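Local structure of glycerate dehydrogenase related protein (Thermoplasma acidophilum, 3GVX) at residues 14-19 with 271-276; 125-130 with 135-140; 148-153 with 158-163. The protein probably reduces glyoxylate or hydroxypyruvate with NAD(P)H, as a member of the D-isomer specific 2-hydroxyacid dehydrogenase family. All coordinates share one frame; numbering follows the deposited sequence.

Interaction 1: residues 14-19 with 271-276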
loop_
_atom_site.group_PDB
_atom_site.type_symbol
_atom_site.label_atom_id
_atom_site.label_comp_id
_atom_site.label_asym_id
_atom_site.label_seq_id
_atom_site.Cartn_x
_atom_site.Cartn_y
_atom_site.Cartn_z
ATOM N N ARG B 14 8.860 28.277 7.528
ATOM C CA ARG B 14 7.907 29.262 8.008
ATOM C C ARG B 14 6.498 29.102 7.471
ATOM O O ARG B 14 5.547 29.205 8.235
ATOM C CB ARG B 14 8.413 30.667 7.720
ATOM C CG ARG B 14 9.091 31.316 8.893
ATOM C CD ARG B 14 10.430 31.883 8.524
ATOM N NE ARG B 14 10.761 32.983 9.417
ATOM C CZ ARG B 14 11.973 33.249 9.877
ATOM N NH1 ARG B 14 12.993 32.489 9.533
ATOM N NH2 ARG B 14 12.154 34.279 10.680
ATOM N N GLU B 15 6.345 28.842 6.175
ATOM C CA GLU B 15 4.997 28.673 5.633
ATOM C C GLU B 15 4.297 27.498 6.282
ATOM O O GLU B 15 3.172 27.622 6.757
ATOM C CB GLU B 15 4.990 28.461 4.110
ATOM C CG GLU B 15 3.561 28.566 3.556
ATOM C CD GLU B 15 3.400 28.159 2.091
ATOM O OE1 GLU B 15 2.257 28.248 1.581
ATOM O OE2 GLU B 15 4.397 27.755 1.450
ATOM N N ILE B 16 4.969 26.354 6.277
ATOM C CA ILE B 16 4.454 25.133 6.894
ATOM C C ILE B 16 3.960 25.485 8.287
ATOM O O ILE B 16 2.840 25.146 8.678
ATOM C CB ILE B 16 5.561 24.078 7.050
ATOM C CG1 ILE B 16 6.114 23.707 5.678
ATOM C CG2 ILE B 16 5.038 22.888 7.834
ATOM C CD1 ILE B 16 7.130 22.591 5.690
ATOM N N ALA B 17 4.820 26.177 9.026
ATOM C CA ALA B 17 4.495 26.612 10.365
ATOM C C ALA B 17 3.224 27.464 10.382
ATOM O O ALA B 17 2.301 27.155 11.124
ATOM C CB ALA B 17 5.675 27.366 10.970
ATOM N N LYS B 18 3.139 28.508 9.558
ATOM C CA LYS B 18 1.911 29.311 9.586
ATOM C C LYS B 18 0.688 28.509 9.196
ATOM O O LYS B 18 -0.407 28.799 9.661
ATOM C CB LYS B 18 1.943 30.542 8.663
ATOM C CG LYS B 18 3.294 31.120 8.315
ATOM C CD LYS B 18 3.181 32.580 7.814
ATOM C CE LYS B 18 2.214 32.793 6.614
ATOM N NZ LYS B 18 1.797 31.563 5.854
ATOM N N THR B 19 0.834 27.511 8.333
ATOM C CA THR B 19 -0.362 26.764 7.975
ATOM C C THR B 19 -0.760 25.852 9.116
ATOM O O THR B 19 -1.904 25.883 9.560
ATOM C CB THR B 19 -0.217 25.898 6.702
ATOM O OG1 THR B 19 0.290 26.693 5.624
ATOM C CG2 THR B 19 -1.592 25.339 6.305
ATOM N N LEU B 271 5.593 17.304 10.777
ATOM C CA LEU B 271 5.071 16.453 11.846
ATOM C C LEU B 271 5.425 17.062 13.204
ATOM O O LEU B 271 4.644 16.977 14.150
ATOM C CB LEU B 271 5.636 15.027 11.727
ATOM C CG LEU B 271 5.190 14.234 10.485
ATOM C CD1 LEU B 271 6.107 13.031 10.279
ATOM C CD2 LEU B 271 3.721 13.820 10.631
ATOM N N ALA B 272 6.600 17.688 13.284
ATOM C CA ALA B 272 7.043 18.334 14.519
ATOM C C ALA B 272 6.069 19.444 14.907
ATOM O O ALA B 272 5.582 19.477 16.029
ATOM C CB ALA B 272 8.469 18.892 14.356
ATOM N N PHE B 273 5.752 20.335 13.974
ATOM C CA PHE B 273 4.813 21.420 14.282
ATOM C C PHE B 273 3.423 20.907 14.576
ATOM O O PHE B 273 2.715 21.438 15.428
ATOM C CB PHE B 273 4.719 22.442 13.135
ATOM C CG PHE B 273 5.970 23.241 12.918
ATOM C CD1 PHE B 273 6.637 23.826 13.976
ATOM C CD2 PHE B 273 6.490 23.401 11.655
ATOM C CE1 PHE B 273 7.802 24.546 13.775
ATOM C CE2 PHE B 273 7.647 24.121 11.456
ATOM C CZ PHE B 273 8.301 24.690 12.521
ATOM N N GLU B 274 3.031 19.872 13.853
ATOM C CA GLU B 274 1.727 19.283 14.045
ATOM C C GLU B 274 1.580 18.733 15.444
ATOM O O GLU B 274 0.537 18.901 16.065
ATOM C CB GLU B 274 1.462 18.205 12.995
ATOM C CG GLU B 274 1.112 18.814 11.653
ATOM C CD GLU B 274 0.817 17.790 10.560
ATOM O OE1 GLU B 274 1.325 16.655 10.627
ATOM O OE2 GLU B 274 0.079 18.127 9.614
ATOM N N ASN B 275 2.627 18.102 15.961
ATOM C CA ASN B 275 2.530 17.580 17.309
ATOM C C ASN B 275 2.350 18.710 18.300
ATOM O O ASN B 275 1.737 18.526 19.338
ATOM C CB ASN B 275 3.759 16.767 17.714
ATOM C CG ASN B 275 3.510 15.958 18.973
ATOM O OD1 ASN B 275 4.267 16.032 19.945
ATOM N ND2 ASN B 275 2.437 15.174 18.959
ATOM N N VAL B 276 2.902 19.875 17.986
ATOM C CA VAL B 276 2.774 21.040 18.857
ATOM C C VAL B 276 1.320 21.481 18.940
ATOM O O VAL B 276 0.792 21.768 20.008
ATOM C CB VAL B 276 3.633 22.213 18.345
ATOM C CG1 VAL B 276 3.176 23.518 19.001
ATOM C CG2 VAL B 276 5.115 21.938 18.620
#
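The phenyl ring of F273 lies with one face under the methyl group of A17, a compact example of how two helices can meet through one aromatic side chain. A17 CB stands 4.1 Å from the centroid of the F273 ring, only 21° off the ring normal, which makes this a CH-pi contact. The methyl is displaced toward the rim, and the closest carbon pair is A17 CB to F273 CE2 at 3.8 Å. At the edge of the same ring, near its plane, the branch methyl of I16 arrives, with I16 CG2 4.1 Å from F273 CD2. With CG1 beside the backbone N (chi1 -61°), it is CG2, anti to that N, that is turned to the ring, and the two side chains cross at about a right angle. The ring is thus met on a face and at an edge by two successive residues of one helix, without any polar bond between the segments. The interface is small, 119 Å² in all, but F273 also touches V13 and V20, so helix 11-20 meets the ring with more than one turn. From the same helix as F273, V276 packs on M52 and Q54 of strand 52-55. A helix from near the C-terminus here returns to the first helix of the chain, as is typical of the flavodoxin-like, probably substrate-binding domain of this dehydrogenase family, built from both chain ends.

Interaction 2: residues 125-130 with 135-140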
loop_
_atom_site.group_PDB
_atom_site.type_symbol
_atom_site.label_atom_id
_atom_site.label_comp_id
_atom_site.label_asym_id
_atom_site.label_seq_id
_atom_site.Cartn_x
_atom_site.Cartn_y
_atom_site.Cartn_z
ATOM N N LEU B 125 -2.385 -10.736 8.469
ATOM C CA LEU B 125 -1.029 -10.212 8.582
ATOM C C LEU B 125 -0.586 -10.315 10.044
ATOM O O LEU B 125 -1.165 -9.674 10.928
ATOM C CB LEU B 125 -0.973 -8.753 8.121
ATOM C CG LEU B 125 0.301 -7.984 8.481
ATOM C CD1 LEU B 125 1.535 -8.651 7.866
ATOM C CD2 LEU B 125 0.146 -6.546 8.028
ATOM N N GLY B 126 0.427 -11.139 10.289
ATOM C CA GLY B 126 0.952 -11.315 11.628
ATOM C C GLY B 126 2.110 -10.362 11.863
ATOM O O GLY B 126 3.055 -10.311 11.074
ATOM N N ILE B 127 2.029 -9.581 12.939
ATOM C CA ILE B 127 3.092 -8.637 13.258
ATOM C C ILE B 127 3.827 -9.050 14.517
ATOM O O ILE B 127 3.238 -9.278 15.573
ATOM C CB ILE B 127 2.581 -7.197 13.459
ATOM C CG1 ILE B 127 1.868 -6.720 12.194
ATOM C CG2 ILE B 127 3.753 -6.274 13.778
ATOM C CD1 ILE B 127 1.071 -5.462 12.389
ATOM N N LEU B 128 5.134 -9.140 14.377
ATOM C CA LEU B 128 5.991 -9.525 15.469
ATOM C C LEU B 128 6.585 -8.246 16.044
ATOM O O LEU B 128 7.441 -7.609 15.425
ATOM C CB LEU B 128 7.083 -10.443 14.940
ATOM C CG LEU B 128 7.945 -11.154 15.977
ATOM C CD1 LEU B 128 7.078 -12.066 16.849
ATOM C CD2 LEU B 128 9.031 -11.945 15.244
ATOM N N GLY B 129 6.121 -7.863 17.227
ATOM C CA GLY B 129 6.599 -6.639 17.835
ATOM C C GLY B 129 5.617 -5.553 17.465
ATOM O O GLY B 129 5.450 -5.230 16.286
ATOM N N TYR B 130 4.954 -4.980 18.458
ATOM C CA TYR B 130 3.980 -3.959 18.151
ATOM C C TYR B 130 4.340 -2.562 18.582
ATOM O O TYR B 130 3.702 -1.963 19.460
ATOM C CB TYR B 130 2.620 -4.316 18.717
ATOM C CG TYR B 130 1.525 -3.693 17.894
ATOM C CD1 TYR B 130 1.411 -3.979 16.536
ATOM C CD2 TYR B 130 0.615 -2.808 18.457
ATOM C CE1 TYR B 130 0.412 -3.397 15.757
ATOM C CE2 TYR B 130 -0.388 -2.218 17.689
ATOM C CZ TYR B 130 -0.485 -2.520 16.342
ATOM O OH TYR B 130 -1.483 -1.952 15.604
ATOM N N ARG B 135 2.571 -0.477 14.509
ATOM C CA ARG B 135 1.313 0.255 14.557
ATOM C C ARG B 135 0.986 0.899 13.228
ATOM O O ARG B 135 -0.147 0.869 12.785
ATOM C CB ARG B 135 1.348 1.302 15.672
ATOM C CG ARG B 135 1.368 0.664 17.057
ATOM C CD ARG B 135 1.761 1.610 18.184
ATOM N NE ARG B 135 2.091 0.830 19.374
ATOM C CZ ARG B 135 1.249 0.524 20.353
ATOM N NH1 ARG B 135 -0.000 0.947 20.319
ATOM N NH2 ARG B 135 1.657 -0.249 21.349
ATOM N N ARG B 136 2.000 1.470 12.601
ATOM C CA ARG B 136 1.848 2.112 11.311
ATOM C C ARG B 136 1.555 1.076 10.232
ATOM O O ARG B 136 0.761 1.309 9.345
ATOM C CB ARG B 136 3.108 2.898 10.962
ATOM C CG ARG B 136 2.996 3.698 9.690
ATOM C CD ARG B 136 1.837 4.685 9.722
ATOM N NE ARG B 136 1.724 5.386 8.446
ATOM C CZ ARG B 136 0.860 6.354 8.163
ATOM N NH1 ARG B 136 -0.005 6.767 9.073
ATOM N NH2 ARG B 136 0.878 6.905 6.955
ATOM N N VAL B 137 2.220 -0.068 10.331
ATOM C CA VAL B 137 2.039 -1.170 9.396
ATOM C C VAL B 137 0.601 -1.654 9.481
ATOM O O VAL B 137 -0.044 -1.872 8.456
ATOM C CB VAL B 137 3.041 -2.350 9.697
ATOM C CG1 VAL B 137 2.512 -3.667 9.127
ATOM C CG2 VAL B 137 4.423 -2.027 9.108
ATOM N N ALA B 138 0.105 -1.790 10.712
ATOM C CA ALA B 138 -1.262 -2.232 10.974
ATOM C C ALA B 138 -2.329 -1.242 10.487
ATOM O O ALA B 138 -3.430 -1.643 10.126
ATOM C CB ALA B 138 -1.442 -2.514 12.464
ATOM N N HIS B 139 -1.988 0.043 10.474
ATOM C CA HIS B 139 -2.905 1.083 10.001
ATOM C C HIS B 139 -3.072 0.898 8.498
ATOM O O HIS B 139 -4.178 0.961 7.985
ATOM C CB HIS B 139 -2.355 2.481 10.345
ATOM C CG HIS B 139 -2.792 3.571 9.418
ATOM N ND1 HIS B 139 -3.966 4.273 9.573
ATOM C CD2 HIS B 139 -2.180 4.103 8.333
ATOM C CE1 HIS B 139 -4.056 5.191 8.627
ATOM N NE2 HIS B 139 -2.986 5.110 7.860
ATOM N N LEU B 140 -1.969 0.636 7.805
ATOM C CA LEU B 140 -2.016 0.403 6.363
ATOM C C LEU B 140 -2.717 -0.928 6.061
ATOM O O LEU B 140 -3.527 -1.018 5.141
ATOM C CB LEU B 140 -0.607 0.397 5.764
ATOM C CG LEU B 140 0.198 1.696 5.833
ATOM C CD1 LEU B 140 1.572 1.440 5.212
ATOM C CD2 LEU B 140 -0.554 2.831 5.120
HETATM O O HOH W 1 -2.319 1.094 14.362
#
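Y130 and R135 carry most of this contact, and its aliphatic part illustrates how an arginine stem can serve as a greasy surface. R135 CG sits over one face of the Y130 ring, 3.9 Å from the centroid and 28° off the normal, a CH-pi contact. Further out, Y130 CD2 lies over the centre of the R135 guanidinium, 3.8 Å above its plane, while ring and guanidinium are turned 47° against each other. Y130 CG is anti to the backbone N (chi1 -152°), which carries the ring toward the helix until A138 CB meets its edge, 3.2 Å from Y130 OH.

Purely apolar packing fills the other end, joining strand 124-128 to helix 132-143 within the beta-alpha-beta unit completed by strand 147-151: V137 CG1 touches L125 CD2 at 3.9 Å and also I127 CD1, which reaches A138 CB.

The direct hydrogen bonds across the contact are weak. R135 NE and NH2 share the carbonyl oxygen of Y130 through bent bonds, with NE 3.2 Å from Y130 O. A water donates to R135 O at 2.7 Å and only weakly to Y130 OH, whose stronger partner is D157. An alanine in place of Y130 would probably leave D157 without that hydroxyl and the R135 stem without the ring it lies on. Most touching atoms are thus apolar or aromatic; R135 may at most modestly polarise the Y130 carbonyl.

Interaction 3: residues 148-153 with 158-163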
loop_
_atom_site.group_PDB
_atom_site.type_symbol
_atom_site.label_atom_id
_atom_site.label_comp_id
_atom_site.label_asym_id
_atom_site.label_seq_id
_atom_site.Cartn_x
_atom_site.Cartn_y
_atom_site.Cartn_z
ATOM N N VAL B 148 -5.446 -8.295 11.258
ATOM C CA VAL B 148 -4.158 -8.164 11.922
ATOM C C VAL B 148 -3.974 -8.953 13.206
ATOM O O VAL B 148 -4.783 -8.895 14.121
ATOM C CB VAL B 148 -3.830 -6.671 12.168
ATOM C CG1 VAL B 148 -2.554 -6.531 12.983
ATOM C CG2 VAL B 148 -3.696 -5.949 10.814
ATOM N N ILE B 149 -2.891 -9.712 13.243
ATOM C CA ILE B 149 -2.549 -10.516 14.389
ATOM C C ILE B 149 -1.236 -9.973 14.925
ATOM O O ILE B 149 -0.277 -9.745 14.182
ATOM C CB ILE B 149 -2.432 -11.995 13.991
ATOM C CG1 ILE B 149 -3.815 -12.480 13.545
ATOM C CG2 ILE B 149 -1.889 -12.823 15.161
ATOM C CD1 ILE B 149 -3.795 -13.573 12.538
ATOM N N ALA B 150 -1.214 -9.726 16.224
ATOM C CA ALA B 150 -0.029 -9.172 16.818
ATOM C C ALA B 150 0.504 -9.992 17.949
ATOM O O ALA B 150 -0.227 -10.598 18.735
ATOM C CB ALA B 150 -0.289 -7.752 17.282
ATOM N N TYR B 151 1.816 -10.037 17.990
ATOM C CA TYR B 151 2.480 -10.725 19.049
ATOM C C TYR B 151 3.288 -9.634 19.707
ATOM O O TYR B 151 4.230 -9.100 19.112
ATOM C CB TYR B 151 3.407 -11.800 18.524
ATOM C CG TYR B 151 4.329 -12.235 19.617
ATOM C CD1 TYR B 151 3.879 -13.034 20.659
ATOM C CD2 TYR B 151 5.613 -11.724 19.692
ATOM C CE1 TYR B 151 4.688 -13.302 21.763
ATOM C CE2 TYR B 151 6.432 -11.986 20.784
ATOM C CZ TYR B 151 5.963 -12.774 21.820
ATOM O OH TYR B 151 6.775 -13.026 22.903
ATOM N N THR B 152 2.921 -9.290 20.932
ATOM C CA THR B 152 3.638 -8.224 21.588
ATOM C C THR B 152 3.762 -8.253 23.082
ATOM O O THR B 152 2.984 -8.875 23.802
ATOM C CB THR B 152 3.033 -6.867 21.272
ATOM O OG1 THR B 152 3.851 -5.844 21.848
ATOM C CG2 THR B 152 1.628 -6.777 21.855
ATOM N N ARG B 153 4.774 -7.515 23.510
ATOM C CA ARG B 153 5.094 -7.279 24.887
ATOM C C ARG B 153 4.144 -6.122 25.193
ATOM O O ARG B 153 4.500 -4.941 25.097
ATOM C CB ARG B 153 6.547 -6.837 24.988
ATOM C CG ARG B 153 7.473 -7.483 23.938
ATOM C CD ARG B 153 7.652 -8.984 24.175
ATOM N NE ARG B 153 7.639 -9.303 25.604
ATOM C CZ ARG B 153 8.465 -10.153 26.204
ATOM N NH1 ARG B 153 9.399 -10.786 25.510
ATOM N NH2 ARG B 153 8.340 -10.386 27.506
ATOM N N GLN B 158 -6.474 -0.455 18.486
ATOM C CA GLN B 158 -7.666 -0.866 17.804
ATOM C C GLN B 158 -7.419 -1.508 16.438
ATOM O O GLN B 158 -8.314 -2.141 15.918
ATOM C CB GLN B 158 -8.568 0.338 17.607
ATOM C CG GLN B 158 -8.464 0.866 16.204
ATOM C CD GLN B 158 -8.480 2.361 16.156
ATOM O OE1 GLN B 158 -9.539 2.980 16.030
ATOM N NE2 GLN B 158 -7.302 2.964 16.271
ATOM N N ASN B 159 -6.248 -1.340 15.828
ATOM C CA ASN B 159 -6.052 -1.959 14.522
ATOM C C ASN B 159 -5.550 -3.397 14.594
ATOM O O ASN B 159 -5.070 -3.951 13.612
ATOM C CB ASN B 159 -5.125 -1.117 13.646
ATOM C CG ASN B 159 -5.783 0.135 13.156
ATOM O OD1 ASN B 159 -6.995 0.171 12.945
ATOM N ND2 ASN B 159 -4.991 1.181 12.967
ATOM N N VAL B 160 -5.674 -3.994 15.771
ATOM C CA VAL B 160 -5.266 -5.373 15.970
ATOM C C VAL B 160 -6.481 -6.244 16.240
ATOM O O VAL B 160 -7.245 -5.977 17.157
ATOM C CB VAL B 160 -4.321 -5.527 17.160
ATOM C CG1 VAL B 160 -4.075 -7.009 17.401
ATOM C CG2 VAL B 160 -3.011 -4.771 16.925
ATOM N N ASP B 161 -6.664 -7.289 15.451
ATOM C CA ASP B 161 -7.815 -8.141 15.660
ATOM C C ASP B 161 -7.526 -9.338 16.551
ATOM O O ASP B 161 -8.421 -9.868 17.187
ATOM C CB ASP B 161 -8.354 -8.612 14.311
ATOM C CG ASP B 161 -8.510 -7.477 13.329
ATOM O OD1 ASP B 161 -9.309 -6.559 13.589
ATOM O OD2 ASP B 161 -7.821 -7.484 12.293
ATOM N N VAL B 162 -6.274 -9.766 16.585
ATOM C CA VAL B 162 -5.904 -10.917 17.393
ATOM C C VAL B 162 -4.550 -10.775 18.061
ATOM O O VAL B 162 -3.547 -10.411 17.437
ATOM C CB VAL B 162 -5.888 -12.222 16.548
ATOM C CG1 VAL B 162 -5.552 -13.420 17.443
ATOM C CG2 VAL B 162 -7.228 -12.414 15.835
ATOM N N ILE B 163 -4.537 -11.062 19.351
ATOM C CA ILE B 163 -3.317 -11.007 20.117
ATOM C C ILE B 163 -2.901 -12.447 20.257
ATOM O O ILE B 163 -3.674 -13.280 20.729
ATOM C CB ILE B 163 -3.565 -10.429 21.498
ATOM C CG1 ILE B 163 -4.227 -9.061 21.356
ATOM C CG2 ILE B 163 -2.256 -10.376 22.275
ATOM C CD1 ILE B 163 -4.665 -8.447 22.652
#
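V148 and D161 form the tight end of this parallel pairing, where backbone and carboxylate act together. V148 N gives a nearly straight bond (172°) to D161 OD2 at 2.7 Å, meeting the oxygen on its anti side, and K142 makes a salt bridge to the same oxygen. D161 CG lies beside its own backbone N (chi1 -48°), a turn that brings OD2 to V148 N. Beside them N159 O lies against V148 CB while the N159 amide leads away. One residue's carbonyl serves twice: V148 O accepts from D161 N at 2.8 Å and from V162 N at 3.0 Å. Further along, A150 N points straight at V162 O, 2.7 Å away, in a regular sheet bond. Side chains follow this ladder. I149 and V162 lie side by side on one face, with I149 CG1 3.7 Å from V162 CB, while on the other A150 CB rests against V160 CG1.

The solvent side is looser: I163, still paired with A150 in parallel register, is exposed, and its CG2 comes no nearer than 4.1 Å to A150 O. Strand 162-163 is the outermost of the seven-stranded parallel sheet within this chain. Inward, strand 147-151 is bonded to strand 124-128; helix 132-143 covers V148, and helix 167-172 packs on I149.

Interactions 2 and 3 are neighbouring parts of one Rossmann-type unit, whereas interaction 1 belongs to the other domain. The centres of interactions 2 and 3 lie about 8 Å apart; strands 124-128 and 147-151 pair directly, with I127 N 2.6 Å from I149 O, and the Y130 ring packs on V160. The turn at G129 fits the glycine-rich GxGxxG pattern, consistent with a dinucleotide site, although no cofactor is bound. Interaction 1 stands about 28 Å from interaction 2 and about 32 Å from interaction 3, centre to centre, without touching either. In this family the active site lies between the two domains. A potassium ion about 12 Å from the side chain of V137 is too far away to take part in interaction 2.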